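Local coordinates for Serine/threonine-protein kinase Tel1 (Chaetomium thermophilum, PDB 6SKY) that probably acts as a DNA damage sensor, using ATP to phosphorylate serine and threonine residues of proteins in checkpoint signalling, at residues H2754-I2766 against V2775-G2787. Sequence-based numbering, arbitrary orientation.
Sequences HVLGLGDRHGHNI and VVHIDLGVAFEMG. With AGS (phosphothiophosphoric acid-adenylate ester), chain C.
Arg2761 reaches from the catalytic loop of this PI3K-related kinase to His2777 and Ile2778, on the segment that opens into the activation loop, a worked example of how one buried arginine can order two active-site loops. The sequence GDRHGHN, with a DLG at Asp2779 to Gly2781, identifies both elements. Bent at chi2 and chi3, the arginine presents its guanidinium edge-on: NH1 gives a nearly straight hydrogen bond to Ile2778 O (2.9 Å). NH2 meets ND1 of the His2777 ring at 2.9 Å, tilted from both planes. Leu2780 CD2 lies over one guanidinium face, toward its rim, and also packs 3.7 Å from Leu2758 CD1. Over a face of the His2777 ring lies Ile2766 CG1, a CH-pi contact in an antiparallel, non-hydrogen-bonded pair. With an alanine here instead of Arg2761, Ile2778 O would probably lose its NH1 donor and the His2777 imidazole would be freer to turn. The backbones pass tightly at Gly2757, where a Schellman motif ends helix 2732-2755 and a side chain would clash; the looser side is the partly exposed Glu2785, its carboxylate turned to Lys2909. At the nucleotide end, Asn2765 and Asp2779 belong to the magnesium site, and Arg2856 pairs with Asp2779. Two bonds from ND2, both close to the amide plane, fix the rotation of the Asn2765 amide: one to Asp2760 O (2.6 Å), one to Asp2760 OD2, met from above the carboxylate plane.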
loop_
_atom_site.group_PDB
_atom_site.type_symbol
_atom_site.label_atom_id
_atom_site.label_comp_id
_atom_site.label_asym_id
_atom_site.label_seq_id
_atom_site.Cartn_x
_atom_site.Cartn_y
_atom_site.Cartn_z
ATOM N N HIS A 2754 -22.392 1.352 15.063
ATOM C CA HIS A 2754 -21.451 2.404 15.418
ATOM C C HIS A 2754 -21.460 3.511 14.373
ATOM O O HIS A 2754 -21.537 4.693 14.710
ATOM C CB HIS A 2754 -20.049 1.828 15.579
ATOM C CG HIS A 2754 -18.967 2.858 15.526
ATOM N ND1 HIS A 2754 -18.810 3.819 16.498
ATOM C CD2 HIS A 2754 -17.995 3.082 14.613
ATOM C CE1 HIS A 2754 -17.785 4.590 16.186
ATOM N NE2 HIS A 2754 -17.275 4.165 15.046
ATOM N N VAL A 2755 -21.394 3.144 13.093
ATOM C CA VAL A 2755 -21.316 4.153 12.041
ATOM C C VAL A 2755 -22.555 5.037 12.012
ATOM O O VAL A 2755 -22.467 6.219 11.671
ATOM C CB VAL A 2755 -21.068 3.469 10.685
ATOM C CG1 VAL A 2755 -21.425 4.379 9.548
ATOM C CG2 VAL A 2755 -19.629 3.063 10.574
ATOM N N LEU A 2756 -23.718 4.508 12.382
ATOM C CA LEU A 2756 -24.957 5.273 12.352
ATOM C C LEU A 2756 -25.452 5.665 13.732
ATOM O O LEU A 2756 -26.607 6.057 13.868
ATOM C CB LEU A 2756 -26.051 4.500 11.622
ATOM C CG LEU A 2756 -25.801 4.161 10.158
ATOM C CD1 LEU A 2756 -26.944 3.363 9.605
ATOM C CD2 LEU A 2756 -25.602 5.409 9.346
ATOM N N GLY A 2757 -24.619 5.566 14.757
ATOM C CA GLY A 2757 -24.990 6.059 16.063
ATOM C C GLY A 2757 -26.104 5.315 16.747
ATOM O O GLY A 2757 -26.718 5.856 17.663
ATOM N N LEU A 2758 -26.366 4.078 16.348
ATOM C CA LEU A 2758 -27.512 3.338 16.856
ATOM C C LEU A 2758 -27.427 3.147 18.362
ATOM O O LEU A 2758 -26.415 2.686 18.887
ATOM C CB LEU A 2758 -27.593 1.991 16.154
ATOM C CG LEU A 2758 -28.677 1.015 16.582
ATOM C CD1 LEU A 2758 -30.030 1.585 16.268
ATOM C CD2 LEU A 2758 -28.479 -0.304 15.886
ATOM N N GLY A 2759 -28.501 3.500 19.055
ATOM C CA GLY A 2759 -28.552 3.368 20.493
ATOM C C GLY A 2759 -29.791 2.635 20.944
ATOM O O GLY A 2759 -30.531 2.119 20.108
ATOM N N ASP A 2760 -30.024 2.580 22.255
ATOM C CA ASP A 2760 -31.155 1.860 22.841
ATOM C C ASP A 2760 -31.007 0.352 22.657
ATOM O O ASP A 2760 -31.978 -0.356 22.410
ATOM C CB ASP A 2760 -32.481 2.359 22.267
ATOM C CG ASP A 2760 -33.671 1.932 23.078
ATOM O OD1 ASP A 2760 -33.607 1.996 24.320
ATOM O OD2 ASP A 2760 -34.688 1.552 22.469
ATOM N N ARG A 2761 -29.784 -0.143 22.790
ATOM C CA ARG A 2761 -29.463 -1.541 22.516
ATOM C C ARG A 2761 -29.504 -2.371 23.794
ATOM O O ARG A 2761 -28.532 -3.001 24.171
ATOM C CB ARG A 2761 -28.096 -1.646 21.853
ATOM C CG ARG A 2761 -27.985 -1.028 20.483
ATOM C CD ARG A 2761 -28.850 -1.740 19.500
ATOM N NE ARG A 2761 -30.113 -1.056 19.299
ATOM C CZ ARG A 2761 -31.231 -1.654 18.929
ATOM N NH1 ARG A 2761 -32.331 -0.956 18.768
ATOM N NH2 ARG A 2761 -31.251 -2.952 18.737
ATOM N N HIS A 2762 -30.648 -2.374 24.464
ATOM C CA HIS A 2762 -30.791 -3.193 25.653
ATOM C C HIS A 2762 -31.296 -4.578 25.263
ATOM O O HIS A 2762 -31.430 -4.909 24.090
ATOM C CB HIS A 2762 -31.697 -2.516 26.675
ATOM C CG HIS A 2762 -33.039 -2.133 26.146
ATOM N ND1 HIS A 2762 -34.146 -2.942 26.264
ATOM C CD2 HIS A 2762 -33.461 -1.015 25.515
ATOM C CE1 HIS A 2762 -35.186 -2.347 25.715
ATOM N NE2 HIS A 2762 -34.797 -1.176 25.252
ATOM N N GLY A 2763 -31.569 -5.407 26.256
ATOM C CA GLY A 2763 -31.841 -6.800 25.980
ATOM C C GLY A 2763 -33.188 -7.105 25.384
ATOM O O GLY A 2763 -33.411 -8.239 24.967
ATOM N N HIS A 2764 -34.098 -6.145 25.343
ATOM C CA HIS A 2764 -35.416 -6.366 24.772
ATOM C C HIS A 2764 -35.502 -5.952 23.321
ATOM O O HIS A 2764 -36.542 -6.160 22.698
ATOM C CB HIS A 2764 -36.470 -5.621 25.576
ATOM C CG HIS A 2764 -36.849 -6.307 26.847
ATOM N ND1 HIS A 2764 -37.030 -5.630 28.031
ATOM C CD2 HIS A 2764 -37.084 -7.612 27.119
ATOM C CE1 HIS A 2764 -37.358 -6.488 28.978
ATOM N NE2 HIS A 2764 -37.399 -7.698 28.450
ATOM N N ASN A 2765 -34.442 -5.369 22.778
ATOM C CA ASN A 2765 -34.366 -4.983 21.383
ATOM C C ASN A 2765 -33.523 -5.932 20.563
ATOM O O ASN A 2765 -33.338 -5.699 19.372
ATOM C CB ASN A 2765 -33.792 -3.577 21.258
ATOM C CG ASN A 2765 -34.784 -2.514 21.601
ATOM O OD1 ASN A 2765 -35.980 -2.709 21.475
ATOM N ND2 ASN A 2765 -34.294 -1.373 22.032
ATOM N N ILE A 2766 -33.007 -6.991 21.170
ATOM C CA ILE A 2766 -32.124 -7.943 20.519
ATOM C C ILE A 2766 -32.767 -9.312 20.643
ATOM O O ILE A 2766 -33.061 -9.761 21.752
ATOM C CB ILE A 2766 -30.724 -7.930 21.146
ATOM C CG1 ILE A 2766 -30.163 -6.515 21.153
ATOM C CG2 ILE A 2766 -29.796 -8.861 20.418
ATOM C CD1 ILE A 2766 -28.920 -6.358 21.941
ATOM N N VAL A 2775 -28.557 -12.998 15.320
ATOM C CA VAL A 2775 -29.247 -12.004 16.128
ATOM C C VAL A 2775 -30.019 -11.067 15.218
ATOM O O VAL A 2775 -29.628 -10.803 14.080
ATOM C CB VAL A 2775 -28.265 -11.219 17.019
ATOM C CG1 VAL A 2775 -27.396 -12.162 17.765
ATOM C CG2 VAL A 2775 -27.419 -10.302 16.194
ATOM N N VAL A 2776 -31.141 -10.575 15.721
ATOM C CA VAL A 2776 -31.976 -9.610 15.025
ATOM C C VAL A 2776 -32.106 -8.395 15.922
ATOM O O VAL A 2776 -32.418 -8.526 17.105
ATOM C CB VAL A 2776 -33.360 -10.188 14.681
ATOM C CG1 VAL A 2776 -34.066 -9.328 13.662
ATOM C CG2 VAL A 2776 -33.236 -11.606 14.184
ATOM N N HIS A 2777 -31.851 -7.221 15.372
ATOM C CA HIS A 2777 -32.011 -5.977 16.099
ATOM C C HIS A 2777 -33.271 -5.282 15.617
ATOM O O HIS A 2777 -33.467 -5.100 14.415
ATOM C CB HIS A 2777 -30.788 -5.085 15.923
ATOM C CG HIS A 2777 -29.629 -5.489 16.776
ATOM N ND1 HIS A 2777 -29.131 -4.691 17.778
ATOM C CD2 HIS A 2777 -28.885 -6.614 16.788
ATOM C CE1 HIS A 2777 -28.125 -5.306 18.367
ATOM N NE2 HIS A 2777 -27.955 -6.474 17.784
ATOM N N ILE A 2778 -34.135 -4.932 16.559
ATOM C CA ILE A 2778 -35.400 -4.285 16.282
ATOM C C ILE A 2778 -35.388 -2.941 16.991
ATOM O O ILE A 2778 -34.465 -2.625 17.731
ATOM C CB ILE A 2778 -36.592 -5.145 16.731
ATOM C CG1 ILE A 2778 -36.539 -5.377 18.228
ATOM C CG2 ILE A 2778 -36.555 -6.477 16.054
ATOM C CD1 ILE A 2778 -37.587 -6.265 18.719
ATOM N N ASP A 2779 -36.417 -2.134 16.738
ATOM C CA ASP A 2779 -36.621 -0.879 17.459
ATOM C C ASP A 2779 -35.445 0.072 17.226
ATOM O O ASP A 2779 -34.770 0.519 18.148
ATOM C CB ASP A 2779 -36.839 -1.181 18.947
ATOM C CG ASP A 2779 -37.398 -0.011 19.737
ATOM O OD1 ASP A 2779 -36.875 1.118 19.635
ATOM O OD2 ASP A 2779 -38.355 -0.240 20.506
ATOM N N LEU A 2780 -35.217 0.387 15.953
ATOM C CA LEU A 2780 -34.007 1.069 15.512
ATOM C C LEU A 2780 -34.185 2.577 15.406
ATOM O O LEU A 2780 -33.541 3.214 14.574
ATOM C CB LEU A 2780 -33.548 0.505 14.169
ATOM C CG LEU A 2780 -33.164 -0.966 14.082
ATOM C CD1 LEU A 2780 -32.852 -1.313 12.665
ATOM C CD2 LEU A 2780 -31.980 -1.258 14.945
ATOM N N GLY A 2781 -35.024 3.170 16.240
ATOM C CA GLY A 2781 -35.382 4.560 16.060
ATOM C C GLY A 2781 -34.471 5.581 16.705
ATOM O O GLY A 2781 -34.453 6.739 16.286
ATOM N N VAL A 2782 -33.725 5.181 17.731
ATOM C CA VAL A 2782 -32.786 6.075 18.410
ATOM C C VAL A 2782 -31.445 5.901 17.708
ATOM O O VAL A 2782 -30.661 5.022 18.035
ATOM C CB VAL A 2782 -32.699 5.778 19.904
ATOM C CG1 VAL A 2782 -31.677 6.650 20.555
ATOM C CG2 VAL A 2782 -34.035 5.978 20.551
ATOM N N ALA A 2783 -31.185 6.741 16.718
ATOM C CA ALA A 2783 -29.966 6.661 15.940
ATOM C C ALA A 2783 -29.273 8.008 15.970
ATOM O O ALA A 2783 -29.714 8.936 16.642
ATOM C CB ALA A 2783 -30.255 6.227 14.502
ATOM N N PHE A 2784 -28.168 8.108 15.239
ATOM C CA PHE A 2784 -27.417 9.353 15.092
ATOM C C PHE A 2784 -27.094 9.979 16.441
ATOM O O PHE A 2784 -27.216 11.186 16.638
ATOM C CB PHE A 2784 -28.162 10.329 14.195
ATOM C CG PHE A 2784 -28.412 9.794 12.835
ATOM C CD1 PHE A 2784 -27.367 9.542 11.985
ATOM C CD2 PHE A 2784 -29.687 9.510 12.415
ATOM C CE1 PHE A 2784 -27.590 9.034 10.741
ATOM C CE2 PHE A 2784 -29.912 9.003 11.173
ATOM C CZ PHE A 2784 -28.864 8.763 10.334
ATOM N N GLU A 2785 -26.680 9.136 17.378
ATOM C CA GLU A 2785 -26.173 9.529 18.687
ATOM C C GLU A 2785 -27.219 10.212 19.553
ATOM O O GLU A 2785 -26.870 10.901 20.507
ATOM C CB GLU A 2785 -24.946 10.428 18.558
ATOM C CG GLU A 2785 -23.940 9.981 17.532
ATOM C CD GLU A 2785 -22.941 9.007 18.081
ATOM O OE1 GLU A 2785 -23.301 8.241 18.992
ATOM O OE2 GLU A 2785 -21.787 9.011 17.610
ATOM N N MET A 2786 -28.505 10.027 19.260
ATOM C CA MET A 2786 -29.549 10.575 20.116
ATOM C C MET A 2786 -29.520 9.999 21.519
ATOM O O MET A 2786 -30.221 10.514 22.391
ATOM C CB MET A 2786 -30.932 10.308 19.529
ATOM C CG MET A 2786 -31.249 11.011 18.243
ATOM S SD MET A 2786 -32.822 10.436 17.582
ATOM C CE MET A 2786 -32.546 10.638 15.830
ATOM N N GLY A 2787 -28.747 8.947 21.753
ATOM C CA GLY A 2787 -28.780 8.230 23.006
ATOM C C GLY A 2787 -27.830 8.754 24.054
ATOM O O GLY A 2787 -27.992 8.449 25.236
HETATM P PG AGS C . -40.147 -1.622 27.041
HETATM S S1G AGS C . -38.333 -2.021 27.632
HETATM O O2G AGS C . -40.115 -0.811 25.719
HETATM O O3G AGS C . -40.880 -0.794 28.131
HETATM P PB AGS C . -40.656 -3.785 25.517
HETATM O O1B AGS C . -39.275 -3.565 25.051
HETATM O O2B AGS C . -40.989 -5.219 25.921
HETATM O O3B AGS C . -40.950 -2.924 26.795
HETATM P PA AGS C . -42.692 -4.419 23.798
HETATM O O1A AGS C . -43.980 -4.301 24.489
HETATM O O2A AGS C . -42.752 -4.186 22.289
HETATM O O3A AGS C . -41.647 -3.384 24.362
HETATM O "O5'" AGS C . -42.127 -5.843 24.122
HETATM C "C5'" AGS C . -42.846 -6.990 23.652
HETATM C "C4'" AGS C . -41.982 -8.215 23.772
HETATM O "O4'" AGS C . -41.876 -8.849 22.485
HETATM C "C3'" AGS C . -40.549 -7.968 24.225
HETATM O "O3'" AGS C . -40.047 -9.076 24.960
HETATM C "C2'" AGS C . -39.805 -7.773 22.907
HETATM O "O2'" AGS C . -38.459 -8.211 23.010
HETATM C "C1'" AGS C . -40.577 -8.682 21.951
HETATM N N9 AGS C . -40.705 -8.133 20.610
HETATM C C8 AGS C . -40.902 -6.825 20.272
HETATM N N7 AGS C . -40.985 -6.613 18.983
HETATM C C5 AGS C . -40.836 -7.875 18.436
HETATM C C6 AGS C . -40.825 -8.335 17.107
HETATM N N6 AGS C . -40.978 -7.541 16.047
HETATM N N1 AGS C . -40.653 -9.655 16.904
HETATM C C2 AGS C . -40.499 -10.454 17.962
HETATM N N3 AGS C . -40.491 -10.135 19.256
HETATM C C4 AGS C . -40.663 -8.822 19.426
#